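Side-chain contacts in uncharacterized protein (Pyrococcus furiosus, PDB 4XLZ), which probably removes an acetyl group from N,N'-diacetylchitobiose as a metal-dependent deacetylase of the CE-14 family: residues 119-124 with 168-173; 160-165 with 182-187. All blocks are in the same frame, centred on the assembly; numbering follows the deposited sequence.

Overall arrangement
Contacts 1 and 2 lie side by side, their centres 12 Å apart, and helix 149-164 with the loop after it ties them together. In contact 1 the loop before helix 172-176 folds back on helix 118-131; in contact 2 the later part of helix 149-164 packs on the run into strand 186-190. The two meet directly: R121 NE forms a 2.8 Å salt bridge with E160 OE1, and F170 CE1 lies 3.3 Å from F164 CD2. Both also touch the third subunit. A hexane-1,6-diol, probably from the crystallisation liquor, sits about 4 Å from the I187 side chain. The cadmium ligand H151, which acts with H40 and D43, belongs to the early part of helix 149-164.

Contact 1. Residues 119-124 with 168-173; sequences EVRKDL and PNFSNI
F170 meets R121 and, more loosely, K122, whose chain also runs past S171. The F170 ring comes in from the loop with CG anti to the backbone N (chi1 -177°), and its CZ stops 3.8 Å from R121 CB, which sits at the ring edge. The arginine chain crosses the ring at about a right angle, its guanidinium plane 82° from the ring plane. It is the CB and CD methylenes that meet the ring; the guanidinium lies farther off, in a salt bridge with E160 and a cation-pi contact with Y116. K122 also offers methylenes: its chain is extended beyond CG and runs by the serine hydroxyl, with K122 CG 3.5 Å and K122 CD 3.7 Å from S171 OG.

The polar link is a single water. It donates to K122 O at 2.8 Å and accepts from S171 OG at 2.6 Å, tying the hydroxyl to the helix backbone. Two direct bonds hold the loop further along the same helix, where R129 donates to the carbonyls of F170 and S171.

K122 NZ is salt-bridged to E119 of the second subunit; an alanine here would probably uncover much of the S171 hydroxyl by removing the CG and CD methylenes and deprive that glutamate of this positive partner. The chemistry implies a dual role for the lysine: greasy stem against the loop, charged tip in the subunit interface.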
loop_
_atom_site.group_PDB
_atom_site.type_symbol
_atom_site.label_atom_id
_atom_site.label_comp_id
_atom_site.label_asym_id
_atom_site.label_seq_id
_atom_site.Cartn_x
_atom_site.Cartn_y
_atom_site.Cartn_z
ATOM N N GLU A 119 2.257 11.042 -2.723
ATOM C CA GLU A 119 2.644 11.198 -4.134
ATOM C C GLU A 119 1.686 12.191 -4.848
ATOM O O GLU A 119 2.148 13.049 -5.643
ATOM C CB GLU A 119 2.623 9.816 -4.751
ATOM C CG GLU A 119 2.868 9.950 -6.269
ATOM C CD GLU A 119 2.889 8.648 -6.975
ATOM O OE1 GLU A 119 2.352 7.636 -6.467
ATOM O OE2 GLU A 119 3.450 8.586 -8.058
ATOM N N VAL A 120 0.364 12.057 -4.626
ATOM C CA VAL A 120 -0.513 13.003 -5.396
ATOM C C VAL A 120 -0.414 14.392 -4.845
ATOM O O VAL A 120 -0.414 15.386 -5.577
ATOM C CB VAL A 120 -1.952 12.511 -5.217
ATOM C CG1 VAL A 120 -2.903 13.452 -6.067
ATOM C CG2 VAL A 120 -2.102 11.057 -5.830
ATOM N N ARG A 121 -0.172 14.566 -3.504
ATOM C CA ARG A 121 0.105 15.914 -2.981
ATOM C C ARG A 121 1.281 16.447 -3.687
ATOM O O ARG A 121 1.318 17.709 -3.952
ATOM C CB ARG A 121 0.403 15.859 -1.451
ATOM C CG ARG A 121 -0.865 15.359 -0.620
ATOM C CD ARG A 121 -0.498 15.607 0.877
ATOM N NE ARG A 121 -1.554 14.963 1.674
ATOM C CZ ARG A 121 -1.568 13.659 2.001
ATOM N NH1 ARG A 121 -0.471 12.911 2.002
ATOM N NH2 ARG A 121 -2.746 13.174 2.412
ATOM N N LYS A 122 2.376 15.687 -3.842
ATOM C CA LYS A 122 3.569 16.253 -4.511
ATOM C C LYS A 122 3.215 16.731 -5.906
ATOM O O LYS A 122 3.768 17.765 -6.353
ATOM C CB LYS A 122 4.671 15.179 -4.614
ATOM C CG LYS A 122 5.280 14.932 -3.240
ATOM C CD LYS A 122 6.349 13.836 -3.497
ATOM C CE LYS A 122 7.087 13.629 -2.223
ATOM N NZ LYS A 122 7.969 12.345 -2.572
ATOM N N ASP A 123 2.346 16.052 -6.671
ATOM C CA ASP A 123 2.007 16.559 -8.039
ATOM C C ASP A 123 1.337 17.964 -7.905
ATOM O O ASP A 123 1.632 18.936 -8.636
ATOM C CB ASP A 123 0.932 15.656 -8.644
ATOM C CG ASP A 123 1.450 14.380 -9.112
ATOM O OD1 ASP A 123 2.704 14.250 -9.404
ATOM O OD2 ASP A 123 0.590 13.433 -9.157
ATOM N N LEU A 124 0.377 18.111 -6.957
ATOM C CA LEU A 124 -0.327 19.385 -6.757
ATOM C C LEU A 124 0.644 20.442 -6.317
ATOM O O LEU A 124 0.606 21.576 -6.766
ATOM C CB LEU A 124 -1.501 19.261 -5.771
ATOM C CG LEU A 124 -2.585 18.335 -6.324
ATOM C CD1 LEU A 124 -3.698 18.322 -5.224
ATOM C CD2 LEU A 124 -3.219 18.878 -7.635
ATOM N N PRO A 168 9.156 24.243 3.119
ATOM C CA PRO A 168 10.329 23.853 2.242
ATOM C C PRO A 168 10.819 22.379 2.454
ATOM O O PRO A 168 11.456 21.831 1.584
ATOM C CB PRO A 168 11.442 24.852 2.663
ATOM C CG PRO A 168 10.988 25.398 3.962
ATOM C CD PRO A 168 9.393 25.421 3.999
ATOM N N ASN A 169 10.502 21.806 3.639
ATOM C CA ASN A 169 10.844 20.400 3.806
ATOM C C ASN A 169 9.815 19.454 3.175
ATOM O O ASN A 169 10.042 18.200 3.179
ATOM C CB ASN A 169 10.972 20.107 5.320
ATOM C CG ASN A 169 12.255 20.766 5.907
ATOM O OD1 ASN A 169 13.219 20.779 5.222
ATOM N ND2 ASN A 169 12.126 21.289 7.072
ATOM N N PHE A 170 8.657 19.974 2.679
ATOM C CA PHE A 170 7.722 19.087 1.970
ATOM C C PHE A 170 8.106 19.077 0.489
ATOM O O PHE A 170 8.170 20.134 -0.147
ATOM C CB PHE A 170 6.270 19.665 2.217
ATOM C CG PHE A 170 5.231 18.773 1.593
ATOM C CD1 PHE A 170 4.648 17.855 2.481
ATOM C CD2 PHE A 170 4.928 18.795 0.211
ATOM C CE1 PHE A 170 3.656 16.939 2.001
ATOM C CE2 PHE A 170 4.007 17.749 -0.312
ATOM C CZ PHE A 170 3.454 16.848 0.586
ATOM N N SER A 171 8.248 17.855 -0.039
ATOM C CA SER A 171 8.708 17.736 -1.430
ATOM C C SER A 171 9.937 18.604 -1.740
ATOM O O SER A 171 9.934 19.480 -2.588
ATOM C CB SER A 171 7.520 17.960 -2.383
ATOM O OG SER A 171 7.794 17.291 -3.597
ATOM N N ASN A 172 10.990 18.322 -0.958
ATOM C CA ASN A 172 12.109 19.250 -0.951
ATOM C C ASN A 172 12.859 19.215 -2.258
ATOM O O ASN A 172 13.612 20.199 -2.462
ATOM C CB ASN A 172 13.101 18.945 0.267
ATOM C CG ASN A 172 13.810 17.569 0.092
ATOM O OD1 ASN A 172 13.151 16.531 0.071
ATOM N ND2 ASN A 172 15.034 17.572 -0.293
ATOM N N ILE A 173 12.742 18.222 -3.160
ATOM C CA ILE A 173 13.528 18.280 -4.407
ATOM C C ILE A 173 12.986 19.465 -5.243
ATOM O O ILE A 173 13.730 20.047 -6.049
ATOM C CB ILE A 173 13.443 16.973 -5.158
ATOM C CG1 ILE A 173 14.017 15.888 -4.273
ATOM C CG2 ILE A 173 14.383 17.009 -6.408
ATOM C CD1 ILE A 173 15.435 16.153 -3.634
HETATM O O HOH W 1 6.356 18.387 -5.519
#

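Contact 2. Residues 160-165 with 182-187; sequences ESVAFS and HSVSFI
V162 holds CG1 anti to its backbone N (chi1 170°), which sends that methyl off the helix to meet both V184 and I187. V162 CG1 lies 3.8 Å from V184 CB, the two valine side chains crossing at about a right angle. From the strand, I187 extends its chain (chi2 170°) and meets V162 tip to tip, I187 CD1 at 3.8 Å from V162 CG1.

Around S165 the contact turns polar. H182 N donates to S165 O at 3.2 Å, arriving from above the carbonyl plane; R129 NE also donates to this oxygen. S165 OG turns back to S161 O at 2.8 Å, a carbonyl that S165 N grips from its opposite face. A water donates to V162 O and H182 O, each at 2.7 Å, and accepts from V184 N at 2.9 Å, stitching the helix to the incoming chain.

V162 and V184 both rest on V136 of strand 135-139, while S165 packs on V125 and I128 of helix 118-131. Helix 149-164 thus belongs to the beta-alpha-beta crossover between strand 135-139 and its parallel neighbour 186-190, the outermost strand on that side of the chain's sheet.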
loop_
_atom_site.group_PDB
_atom_site.type_symbol
_atom_site.label_atom_id
_atom_site.label_comp_id
_atom_site.label_asym_id
_atom_site.label_seq_id
_atom_site.Cartn_x
_atom_site.Cartn_y
_atom_site.Cartn_z
ATOM N N GLU A 160 -4.876 20.169 1.555
ATOM C CA GLU A 160 -3.553 19.770 2.141
ATOM C C GLU A 160 -2.454 20.341 1.323
ATOM O O GLU A 160 -1.407 20.833 1.881
ATOM C CB GLU A 160 -3.481 18.256 2.162
ATOM C CG GLU A 160 -4.503 17.706 3.152
ATOM C CD GLU A 160 -4.886 16.208 2.822
ATOM O OE1 GLU A 160 -4.253 15.554 1.983
ATOM O OE2 GLU A 160 -5.910 15.746 3.407
ATOM N N SER A 161 -2.545 20.209 0.007
ATOM C CA SER A 161 -1.419 20.616 -0.874
ATOM C C SER A 161 -1.269 22.139 -0.832
ATOM O O SER A 161 -0.118 22.613 -0.946
ATOM C CB SER A 161 -1.683 20.181 -2.286
ATOM O OG SER A 161 -1.734 18.722 -2.313
ATOM N N VAL A 162 -2.361 22.891 -0.759
ATOM C CA VAL A 162 -2.192 24.377 -0.585
ATOM C C VAL A 162 -1.368 24.663 0.695
ATOM O O VAL A 162 -0.443 25.494 0.639
ATOM C CB VAL A 162 -3.608 25.014 -0.565
ATOM C CG1 VAL A 162 -3.451 26.484 -0.124
ATOM C CG2 VAL A 162 -4.186 24.945 -2.022
ATOM N N ALA A 163 -1.720 23.959 1.792
ATOM C CA ALA A 163 -0.991 24.213 3.050
ATOM C C ALA A 163 0.461 23.797 2.850
ATOM O O ALA A 163 1.419 24.503 3.269
ATOM C CB ALA A 163 -1.576 23.369 4.139
ATOM N N PHE A 164 0.718 22.611 2.258
ATOM C CA PHE A 164 2.110 22.075 2.295
ATOM C C PHE A 164 2.983 22.665 1.286
ATOM O O PHE A 164 4.255 22.594 1.375
ATOM C CB PHE A 164 2.048 20.524 2.075
ATOM C CG PHE A 164 1.307 19.781 3.209
ATOM C CD1 PHE A 164 0.966 20.348 4.425
ATOM C CD2 PHE A 164 0.896 18.485 2.905
ATOM C CE1 PHE A 164 0.223 19.582 5.399
ATOM C CE2 PHE A 164 0.167 17.718 3.852
ATOM C CZ PHE A 164 -0.204 18.275 5.039
ATOM N N SER A 165 2.386 23.380 0.278
ATOM C CA SER A 165 3.254 24.110 -0.681
ATOM C C SER A 165 4.075 25.203 -0.038
ATOM O O SER A 165 5.164 25.495 -0.677
ATOM C CB SER A 165 2.313 24.834 -1.706
ATOM O OG SER A 165 1.713 23.880 -2.574
ATOM N N HIS A 182 5.407 28.385 -2.022
ATOM C CA HIS A 182 4.443 29.378 -2.409
ATOM C C HIS A 182 3.269 29.395 -1.434
ATOM O O HIS A 182 2.804 28.269 -0.950
ATOM C CB HIS A 182 3.922 29.099 -3.798
ATOM C CG HIS A 182 2.833 30.058 -4.201
ATOM N ND1 HIS A 182 3.022 31.432 -4.414
ATOM C CD2 HIS A 182 1.518 29.823 -4.366
ATOM C CE1 HIS A 182 1.855 31.968 -4.707
ATOM N NE2 HIS A 182 0.919 31.009 -4.675
ATOM N N SER A 183 2.780 30.594 -1.065
ATOM C CA SER A 183 1.618 30.745 -0.225
ATOM C C SER A 183 0.459 31.309 -1.032
ATOM O O SER A 183 0.420 32.480 -1.460
ATOM C CB SER A 183 1.919 31.753 0.884
ATOM O OG SER A 183 2.981 31.256 1.694
ATOM N N VAL A 184 -0.538 30.437 -1.223
ATOM C CA VAL A 184 -1.784 30.840 -1.932
ATOM C C VAL A 184 -2.544 31.799 -1.051
ATOM O O VAL A 184 -2.487 31.727 0.161
ATOM C CB VAL A 184 -2.580 29.515 -2.179
ATOM C CG1 VAL A 184 -4.066 29.814 -2.552
ATOM C CG2 VAL A 184 -1.854 28.642 -3.231
ATOM N N SER A 185 -3.225 32.795 -1.637
ATOM C CA SER A 185 -3.983 33.765 -0.801
ATOM C C SER A 185 -5.407 33.303 -0.373
ATOM O O SER A 185 -5.809 33.640 0.745
ATOM C CB SER A 185 -4.205 35.088 -1.566
ATOM O OG SER A 185 -2.861 35.574 -1.759
ATOM N N PHE A 186 -6.081 32.523 -1.234
ATOM C CA PHE A 186 -7.390 31.956 -0.763
ATOM C C PHE A 186 -7.609 30.600 -1.404
ATOM O O PHE A 186 -7.160 30.320 -2.568
ATOM C CB PHE A 186 -8.610 32.911 -1.129
ATOM C CG PHE A 186 -8.853 33.056 -2.629
ATOM C CD1 PHE A 186 -8.257 34.110 -3.343
ATOM C CD2 PHE A 186 -9.804 32.159 -3.279
ATOM C CE1 PHE A 186 -8.565 34.184 -4.737
ATOM C CE2 PHE A 186 -10.074 32.250 -4.638
ATOM C CZ PHE A 186 -9.476 33.287 -5.354
ATOM N N ILE A 187 -8.388 29.841 -0.641
ATOM C CA ILE A 187 -9.041 28.584 -1.206
ATOM C C ILE A 187 -10.573 28.917 -1.275
ATOM O O ILE A 187 -11.144 29.561 -0.340
ATOM C CB ILE A 187 -8.862 27.473 -0.207
ATOM C CG1 ILE A 187 -7.403 27.087 -0.291
ATOM C CG2 ILE A 187 -9.736 26.229 -0.632
ATOM C CD1 ILE A 187 -7.100 26.095 0.948
HETATM O O HOH W 2 0.158 27.723 -0.663
#